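Probable transcriptional regulator (Rhodococcus jostii, PDB 3ON2) is of unknown specific function but probably binds DNA as a transcriptional regulator of the TetR family. Local coordinates at residues S131-Q143 with G151-T163. Numbering follows the deposited sequence. Where two conformers were deposited one is given.
Sequences SMDLTVRIVTEAQ and GDASRIALVAFAT
Gly-151 O accepts the amide N-H of Gln-143 NE2 at 2.9 Å, nearly straight at 167° and within the amide plane; since NE2 also donates to Gly-149 O, it is tied to two carbonyls of the connecting loop. A leucine in place of Gln-143 would probably leave the carbonyls of Gly-151 and Gly-149 without these donors and the loop less firmly tied to helix 122-144. Asp-152 then N-caps the next helix, its OD1 taking Ser-154 N. Ala-153 is a knob in the hole formed by Val-136, Val-139, Thr-140 and Gln-143, its CB 3.4 Å from Thr-140 OG1, a hydroxyl already turned back to Val-136 O. Ile-156 lays CG2 against Val-139 CG1 at 3.7 Å, while its CD1 reaches Gln-143 NE2. Ala-157 repeats the knob one turn on, among Met-132, Thr-135, Val-136 and Val-139; its CB lies 3.7 Å from Val-136 CG2, and small residues at both knobs fit the 8.6 Å between the segment axes. At Phe-161, Met-132, present as selenomethionine, bends at chi2 and chi3, bringing CE to 3.6 Å from ring atom CD2. Met-132, Thr-135, Val-139 and Phe-161 also line the pocket holding a polyether, probably from the crystallisation liquor. Within the TetR-like C-terminal domain the axes of segments 131-143 and 153-163 cross at 118°, with helices 56-81 and 86-103 packed on 131-143 and Phe-192 of helix 181-196 against Ile-156 and Ala-160.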
loop_
_atom_site.group_PDB
_atom_site.type_symbol
_atom_site.label_atom_id
_atom_site.label_comp_id
_atom_site.label_asym_id
_atom_site.label_seq_id
_atom_site.Cartn_x
_atom_site.Cartn_y
_atom_site.Cartn_z
ATOM N N SER A 131 -3.844 -6.575 3.642
ATOM C CA SER A 131 -3.462 -5.305 4.256
ATOM C C SER A 131 -4.586 -4.879 5.213
ATOM O O SER A 131 -4.340 -4.474 6.358
ATOM C CB SER A 131 -3.182 -4.229 3.163
ATOM O OG SER A 131 -2.330 -4.688 2.068
HETATM N N MSE A 132 -5.828 -4.996 4.757
HETATM C CA MSE A 132 -6.970 -4.596 5.572
HETATM C C MSE A 132 -7.182 -5.517 6.772
HETATM O O MSE A 132 -7.439 -5.033 7.870
HETATM C CB MSE A 132 -8.257 -4.477 4.732
HETATM C CG MSE A 132 -9.518 -4.076 5.560
HETATM SE SE MSE A 132 -9.425 -2.297 6.411
HETATM C CE MSE A 132 -9.530 -1.221 4.789
ATOM N N ASP A 133 -7.060 -6.837 6.559
ATOM C CA ASP A 133 -7.150 -7.856 7.637
ATOM C C ASP A 133 -6.203 -7.583 8.796
ATOM O O ASP A 133 -6.596 -7.678 9.965
ATOM C CB ASP A 133 -6.874 -9.271 7.082
ATOM C CG ASP A 133 -8.027 -9.825 6.266
ATOM O OD1 ASP A 133 -9.100 -9.180 6.192
ATOM O OD2 ASP A 133 -7.850 -10.925 5.679
ATOM N N LEU A 134 -4.960 -7.239 8.457
ATOM C CA LEU A 134 -3.949 -6.803 9.429
ATOM C C LEU A 134 -4.501 -5.704 10.350
ATOM O O LEU A 134 -4.469 -5.819 11.577
ATOM C CB LEU A 134 -2.708 -6.299 8.680
ATOM C CG LEU A 134 -1.422 -5.957 9.436
ATOM C CD1 LEU A 134 -1.557 -4.625 10.153
ATOM C CD2 LEU A 134 -1.072 -7.069 10.415
ATOM N N THR A 135 -5.035 -4.651 9.742
ATOM C CA THR A 135 -5.610 -3.537 10.482
ATOM C C THR A 135 -6.780 -3.975 11.358
ATOM O O THR A 135 -6.866 -3.584 12.520
ATOM C CB THR A 135 -6.092 -2.455 9.503
ATOM O OG1 THR A 135 -5.021 -2.128 8.613
ATOM C CG2 THR A 135 -6.552 -1.214 10.236
ATOM N N VAL A 136 -7.685 -4.769 10.782
ATOM C CA VAL A 136 -8.889 -5.264 11.487
ATOM C C VAL A 136 -8.469 -6.086 12.731
ATOM O O VAL A 136 -9.075 -5.960 13.794
ATOM C CB VAL A 136 -9.849 -6.068 10.546
ATOM C CG1 VAL A 136 -11.008 -6.764 11.337
ATOM C CG2 VAL A 136 -10.430 -5.166 9.457
ATOM N N ARG A 137 -7.412 -6.894 12.589
ATOM C CA ARG A 137 -6.875 -7.727 13.691
ATOM C C ARG A 137 -6.325 -6.872 14.833
ATOM O O ARG A 137 -6.624 -7.145 15.985
ATOM C CB ARG A 137 -5.850 -8.755 13.169
ATOM C CG ARG A 137 -4.634 -9.050 14.077
ATOM C CD ARG A 137 -3.722 -10.222 13.594
ATOM N NE ARG A 137 -3.255 -10.152 12.193
ATOM C CZ ARG A 137 -3.971 -10.553 11.133
ATOM N NH1 ARG A 137 -5.205 -11.026 11.306
ATOM N NH2 ARG A 137 -3.472 -10.470 9.896
ATOM N N ILE A 138 -5.583 -5.811 14.501
ATOM C CA ILE A 138 -5.051 -4.848 15.471
ATOM C C ILE A 138 -6.175 -4.125 16.235
ATOM O O ILE A 138 -6.052 -3.895 17.440
ATOM C CB ILE A 138 -4.180 -3.768 14.763
ATOM C CG1 ILE A 138 -3.006 -4.397 13.981
ATOM C CG2 ILE A 138 -3.708 -2.705 15.739
ATOM C CD1 ILE A 138 -1.787 -4.750 14.804
ATOM N N VAL A 139 -7.241 -3.745 15.526
ATOM C CA VAL A 139 -8.444 -3.145 16.158
ATOM C C VAL A 139 -9.123 -4.177 17.083
ATOM O O VAL A 139 -9.452 -3.858 18.222
ATOM C CB VAL A 139 -9.459 -2.606 15.087
ATOM C CG1 VAL A 139 -10.814 -2.203 15.715
ATOM C CG2 VAL A 139 -8.853 -1.440 14.253
ATOM N N THR A 140 -9.324 -5.401 16.584
ATOM C CA THR A 140 -9.956 -6.489 17.368
ATOM C C THR A 140 -9.159 -6.764 18.638
ATOM O O THR A 140 -9.742 -6.858 19.719
ATOM C CB THR A 140 -10.148 -7.791 16.532
ATOM O OG1 THR A 140 -10.873 -7.474 15.347
ATOM C CG2 THR A 140 -10.971 -8.864 17.285
ATOM N N GLU A 141 -7.836 -6.856 18.513
ATOM C CA GLU A 141 -6.940 -7.045 19.668
ATOM C C GLU A 141 -7.059 -5.892 20.647
ATOM O O GLU A 141 -6.992 -6.095 21.860
ATOM C CB GLU A 141 -5.472 -7.228 19.238
ATOM C CG GLU A 141 -5.201 -8.510 18.414
ATOM C CD GLU A 141 -3.740 -8.656 17.919
ATOM O OE1 GLU A 141 -2.909 -7.758 18.187
ATOM O OE2 GLU A 141 -3.422 -9.682 17.251
ATOM N N ALA A 142 -7.245 -4.681 20.130
ATOM C CA ALA A 142 -7.420 -3.498 20.989
ATOM C C ALA A 142 -8.722 -3.572 21.767
ATOM O O ALA A 142 -8.805 -3.130 22.921
ATOM C CB ALA A 142 -7.373 -2.199 20.162
ATOM N N GLN A 143 -9.748 -4.127 21.134
ATOM C CA GLN A 143 -11.028 -4.301 21.812
ATOM C C GLN A 143 -10.954 -5.416 22.850
ATOM O O GLN A 143 -11.634 -5.342 23.860
ATOM C CB GLN A 143 -12.117 -4.615 20.815
ATOM C CG GLN A 143 -12.511 -3.428 19.988
ATOM C CD GLN A 143 -13.456 -3.806 18.908
ATOM O OE1 GLN A 143 -13.225 -4.775 18.197
ATOM N NE2 GLN A 143 -14.512 -3.025 18.744
ATOM N N GLY A 151 -17.918 -2.507 19.106
ATOM C CA GLY A 151 -18.241 -2.114 17.753
ATOM C C GLY A 151 -17.617 -2.979 16.689
ATOM O O GLY A 151 -16.673 -3.706 16.949
ATOM N N ASP A 152 -18.165 -2.891 15.485
ATOM C CA ASP A 152 -17.684 -3.682 14.362
ATOM C C ASP A 152 -16.277 -3.254 13.976
ATOM O O ASP A 152 -16.068 -2.165 13.438
ATOM C CB ASP A 152 -18.646 -3.555 13.184
ATOM C CG ASP A 152 -18.231 -4.391 12.012
ATOM O OD1 ASP A 152 -17.078 -4.856 11.993
ATOM O OD2 ASP A 152 -19.054 -4.591 11.103
ATOM N N ALA A 153 -15.312 -4.125 14.247
ATOM C CA ALA A 153 -13.914 -3.790 14.029
ATOM C C ALA A 153 -13.616 -3.457 12.565
ATOM O O ALA A 153 -12.684 -2.707 12.280
ATOM C CB ALA A 153 -12.986 -4.913 14.542
ATOM N N SER A 154 -14.385 -4.020 11.637
ATOM C CA SER A 154 -14.130 -3.744 10.214
ATOM C C SER A 154 -14.625 -2.349 9.800
ATOM O O SER A 154 -14.019 -1.706 8.938
ATOM C CB SER A 154 -14.631 -4.877 9.297
ATOM O OG SER A 154 -16.027 -4.819 9.137
ATOM N N ARG A 155 -15.692 -1.861 10.431
ATOM C CA ARG A 155 -16.126 -0.470 10.234
ATOM C C ARG A 155 -15.134 0.521 10.869
ATOM O O ARG A 155 -14.869 1.601 10.292
ATOM C CB ARG A 155 -17.546 -0.213 10.783
ATOM C CG ARG A 155 -18.662 -0.881 9.981
ATOM C CD ARG A 155 -18.670 -0.427 8.516
ATOM N NE ARG A 155 -19.551 -1.301 7.731
ATOM C CZ ARG A 155 -20.852 -1.100 7.561
ATOM N NH1 ARG A 155 -21.440 -0.029 8.101
ATOM N NH2 ARG A 155 -21.566 -1.956 6.834
ATOM N N ILE A 156 -14.602 0.156 12.043
ATOM C CA ILE A 156 -13.599 0.974 12.739
ATOM C C ILE A 156 -12.358 1.079 11.856
ATOM O O ILE A 156 -11.842 2.178 11.598
ATOM C CB ILE A 156 -13.265 0.406 14.138
ATOM C CG1 ILE A 156 -14.490 0.525 15.062
ATOM C CG2 ILE A 156 -12.048 1.128 14.769
ATOM C CD1 ILE A 156 -14.341 -0.242 16.449
ATOM N N ALA A 157 -11.897 -0.064 11.371
ATOM C CA ALA A 157 -10.748 -0.102 10.478
ATOM C C ALA A 157 -10.995 0.714 9.204
ATOM O O ALA A 157 -10.084 1.388 8.713
ATOM C CB ALA A 157 -10.397 -1.549 10.150
ATOM N N LEU A 158 -12.219 0.649 8.677
ATOM C CA LEU A 158 -12.596 1.361 7.473
ATOM C C LEU A 158 -12.578 2.887 7.676
ATOM O O LEU A 158 -12.118 3.636 6.792
ATOM C CB LEU A 158 -13.973 0.884 6.969
ATOM C CG LEU A 158 -14.382 1.396 5.582
ATOM C CD1 LEU A 158 -13.332 1.025 4.554
ATOM C CD2 LEU A 158 -15.778 0.877 5.190
ATOM N N VAL A 159 -13.048 3.349 8.836
ATOM C CA VAL A 159 -12.988 4.777 9.138
ATOM C C VAL A 159 -11.525 5.221 9.222
ATOM O O VAL A 159 -11.164 6.277 8.682
ATOM C CB VAL A 159 -13.780 5.164 10.412
ATOM C CG1 VAL A 159 -13.440 6.596 10.853
ATOM C CG2 VAL A 159 -15.288 5.038 10.132
ATOM N N ALA A 160 -10.683 4.395 9.851
ATOM C CA ALA A 160 -9.243 4.694 9.924
ATOM C C ALA A 160 -8.599 4.789 8.527
ATOM O O ALA A 160 -7.814 5.711 8.251
ATOM C CB ALA A 160 -8.504 3.645 10.794
ATOM N N PHE A 161 -8.906 3.825 7.662
ATOM C CA PHE A 161 -8.384 3.816 6.288
ATOM C C PHE A 161 -8.805 5.070 5.513
ATOM O O PHE A 161 -7.968 5.695 4.883
ATOM C CB PHE A 161 -8.822 2.547 5.560
ATOM C CG PHE A 161 -8.432 2.485 4.097
ATOM C CD1 PHE A 161 -7.167 2.871 3.656
ATOM C CD2 PHE A 161 -9.315 1.936 3.174
ATOM C CE1 PHE A 161 -6.804 2.767 2.308
ATOM C CE2 PHE A 161 -8.981 1.831 1.829
ATOM C CZ PHE A 161 -7.729 2.245 1.386
ATOM N N ALA A 162 -10.079 5.448 5.615
ATOM C CA ALA A 162 -10.590 6.637 4.941
ATOM C C ALA A 162 -9.870 7.872 5.460
ATOM O O ALA A 162 -9.504 8.760 4.672
ATOM C CB ALA A 162 -12.081 6.786 5.158
ATOM N N THR A 163 -9.704 7.936 6.775
ATOM C CA THR A 163 -9.003 9.056 7.391
ATOM C C THR A 163 -7.589 9.216 6.848
ATOM O O THR A 163 -7.223 10.311 6.384
ATOM C CB THR A 163 -8.952 8.937 8.912
ATOM O OG1 THR A 163 -10.300 8.886 9.407
ATOM C CG2 THR A 163 -8.181 10.158 9.525
#